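GDSL-like Lipase/Acylhydrolase family protein (Neisseria meningitidis, PDB 4K7J) is a peptidoglycan O-acetylesterase of the SGNH hydrolase family, removing O-acetyl groups from peptidoglycan probably by means of a catalytic triad. Local coordinates at residues 289-294 with 299-304. Sequence-based numbering, arbitrary orientation.
Sequences ESLKNT and GTRPVR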
loop_
_atom_site.group_PDB
_atom_site.type_symbol
_atom_site.label_atom_id
_atom_site.label_comp_id
_atom_site.label_asym_id
_atom_site.label_seq_id
_atom_site.Cartn_x
_atom_site.Cartn_y
_atom_site.Cartn_z
ATOM N N GLU A 289 10.396 13.041 9.665
ATOM C CA GLU A 289 10.441 13.717 10.946
ATOM C C GLU A 289 9.014 14.043 11.362
ATOM O O GLU A 289 8.216 14.506 10.553
ATOM C CB GLU A 289 11.285 14.998 10.908
ATOM C CG GLU A 289 11.304 15.719 12.264
ATOM C CD GLU A 289 12.320 16.855 12.351
ATOM O OE1 GLU A 289 12.113 17.908 11.710
ATOM O OE2 GLU A 289 13.320 16.698 13.078
ATOM N N SER A 290 8.703 13.772 12.625
ATOM C CA SER A 290 7.459 14.190 13.247
ATOM C C SER A 290 7.837 15.039 14.438
ATOM O O SER A 290 8.973 14.976 14.913
ATOM C CB SER A 290 6.654 12.982 13.745
ATOM O OG SER A 290 6.209 12.187 12.661
ATOM N N LEU A 291 6.886 15.830 14.922
ATOM C CA LEU A 291 7.095 16.636 16.114
ATOM C C LEU A 291 6.055 16.294 17.161
ATOM O O LEU A 291 4.869 16.197 16.853
ATOM C CB LEU A 291 7.015 18.125 15.775
ATOM C CG LEU A 291 8.001 18.548 14.686
ATOM C CD1 LEU A 291 7.868 20.032 14.368
ATOM C CD2 LEU A 291 9.425 18.209 15.106
ATOM N N LYS A 292 6.519 16.103 18.392
ATOM C CA LYS A 292 5.655 15.907 19.544
ATOM C C LYS A 292 4.992 17.233 19.876
ATOM O O LYS A 292 3.895 17.289 20.432
ATOM C CB LYS A 292 6.486 15.435 20.733
ATOM C CG LYS A 292 5.660 15.010 21.925
ATOM C CD LYS A 292 4.666 13.942 21.501
ATOM C CE LYS A 292 3.775 13.495 22.647
ATOM N NZ LYS A 292 2.894 12.375 22.220
ATOM N N ASN A 293 5.677 18.312 19.525
ATOM C CA ASN A 293 5.150 19.647 19.730
ATOM C C ASN A 293 5.879 20.603 18.791
ATOM O O ASN A 293 7.079 20.469 18.578
ATOM C CB ASN A 293 5.291 20.051 21.198
ATOM C CG ASN A 293 6.192 21.230 21.389
ATOM O OD1 ASN A 293 5.733 22.367 21.399
ATOM N ND2 ASN A 293 7.485 20.975 21.544
ATOM N N THR A 294 5.145 21.545 18.210
ATOM C CA THR A 294 5.675 22.339 17.103
ATOM C C THR A 294 6.353 23.640 17.525
ATOM O O THR A 294 6.680 24.471 16.682
ATOM C CB THR A 294 4.570 22.649 16.071
ATOM O OG1 THR A 294 3.575 23.501 16.657
ATOM C CG2 THR A 294 3.912 21.356 15.619
ATOM N N GLY A 299 12.324 21.732 17.549
ATOM C CA GLY A 299 11.693 20.652 18.282
ATOM C C GLY A 299 10.189 20.769 18.339
ATOM O O GLY A 299 9.608 21.674 17.743
ATOM N N THR A 300 9.554 19.839 19.049
ATOM C CA THR A 300 10.268 18.765 19.734
ATOM C C THR A 300 9.942 17.397 19.130
ATOM O O THR A 300 8.773 17.059 18.918
ATOM C CB THR A 300 9.928 18.746 21.233
ATOM O OG1 THR A 300 10.232 20.021 21.801
ATOM C CG2 THR A 300 10.731 17.685 21.941
ATOM N N ARG A 301 10.983 16.620 18.851
ATOM C CA ARG A 301 10.818 15.283 18.299
ATOM C C ARG A 301 10.297 14.360 19.384
ATOM O O ARG A 301 10.641 14.531 20.548
ATOM C CB ARG A 301 12.158 14.775 17.757
ATOM C CG ARG A 301 12.585 15.441 16.446
ATOM C CD ARG A 301 14.076 15.279 16.180
ATOM N NE ARG A 301 14.458 13.880 15.986
ATOM C CZ ARG A 301 14.326 13.222 14.835
ATOM N NH1 ARG A 301 13.810 13.837 13.769
ATOM N NH2 ARG A 301 14.702 11.949 14.750
ATOM N N PRO A 302 9.451 13.382 19.015
ATOM C CA PRO A 302 9.093 12.378 20.023
ATOM C C PRO A 302 10.353 11.659 20.470
ATOM O O PRO A 302 11.281 11.476 19.672
ATOM C CB PRO A 302 8.179 11.414 19.257
ATOM C CG PRO A 302 7.739 12.171 18.042
ATOM C CD PRO A 302 8.881 13.065 17.699
ATOM N N VAL A 303 10.371 11.251 21.731
ATOM C CA VAL A 303 11.542 10.659 22.364
ATOM C C VAL A 303 12.054 9.378 21.689
ATOM O O VAL A 303 13.246 9.084 21.733
ATOM C CB VAL A 303 11.250 10.408 23.873
ATOM C CG1 VAL A 303 12.434 9.765 24.580
ATOM C CG2 VAL A 303 10.886 11.721 24.550
ATOM N N ARG A 304 11.169 8.621 21.044
ATOM C CA ARG A 304 11.602 7.359 20.440
ATOM C C ARG A 304 11.764 7.406 18.919
ATOM O O ARG A 304 12.026 6.375 18.293
ATOM C CB ARG A 304 10.648 6.224 20.826
ATOM C CG ARG A 304 10.286 6.189 22.314
ATOM C CD ARG A 304 11.544 6.209 23.203
ATOM N NE ARG A 304 12.454 5.117 22.869
ATOM C CZ ARG A 304 12.289 3.864 23.276
ATOM N NH1 ARG A 304 11.254 3.548 24.037
ATOM N NH2 ARG A 304 13.158 2.925 22.921
#
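A classic beta bulge joins the two arms of the loop that follows strand 281-286: two successive residues, K292 and N293, lie opposite the single residue T300, which takes their amides on one carbonyl. K292 N donates to T300 O, although the modelled 2.5 Å is doubtfully short, while N293 N gives only a weak second bond. In return T300 N donates to N293 O (2.6 Å). The peptide bond between G299 and T300 is cis, and G299 O lies 2.9 Å from N293 O, two acceptors side by side. Further along, E289 OE2 and R301 NH1 form a salt bridge of 3.0 Å. NH1 reaches OE2 on the anti side of the carboxylate, and the oxygen lies near the guanidinium plane, at its edge, the two planes turned 56° apart; the bend of R301 at chi3 (64°) brings NH1 round to it. Backbone amides of C334, S335 and M336 also grip the E289 carboxylate, and T306, Q309 and Q327 hold the guanidinium, whose NE forms a salt bridge with the sulfonate of a bound EPE molecule, probably from the crystallisation liquor. Beside the bulge, P302 CD rests 3.4 Å from S290 O, a buried carbonyl with no polar partner in the model. L291 packs on M336 of helix 336-341, F253 touches P302, and the second arm runs into helix 305-318.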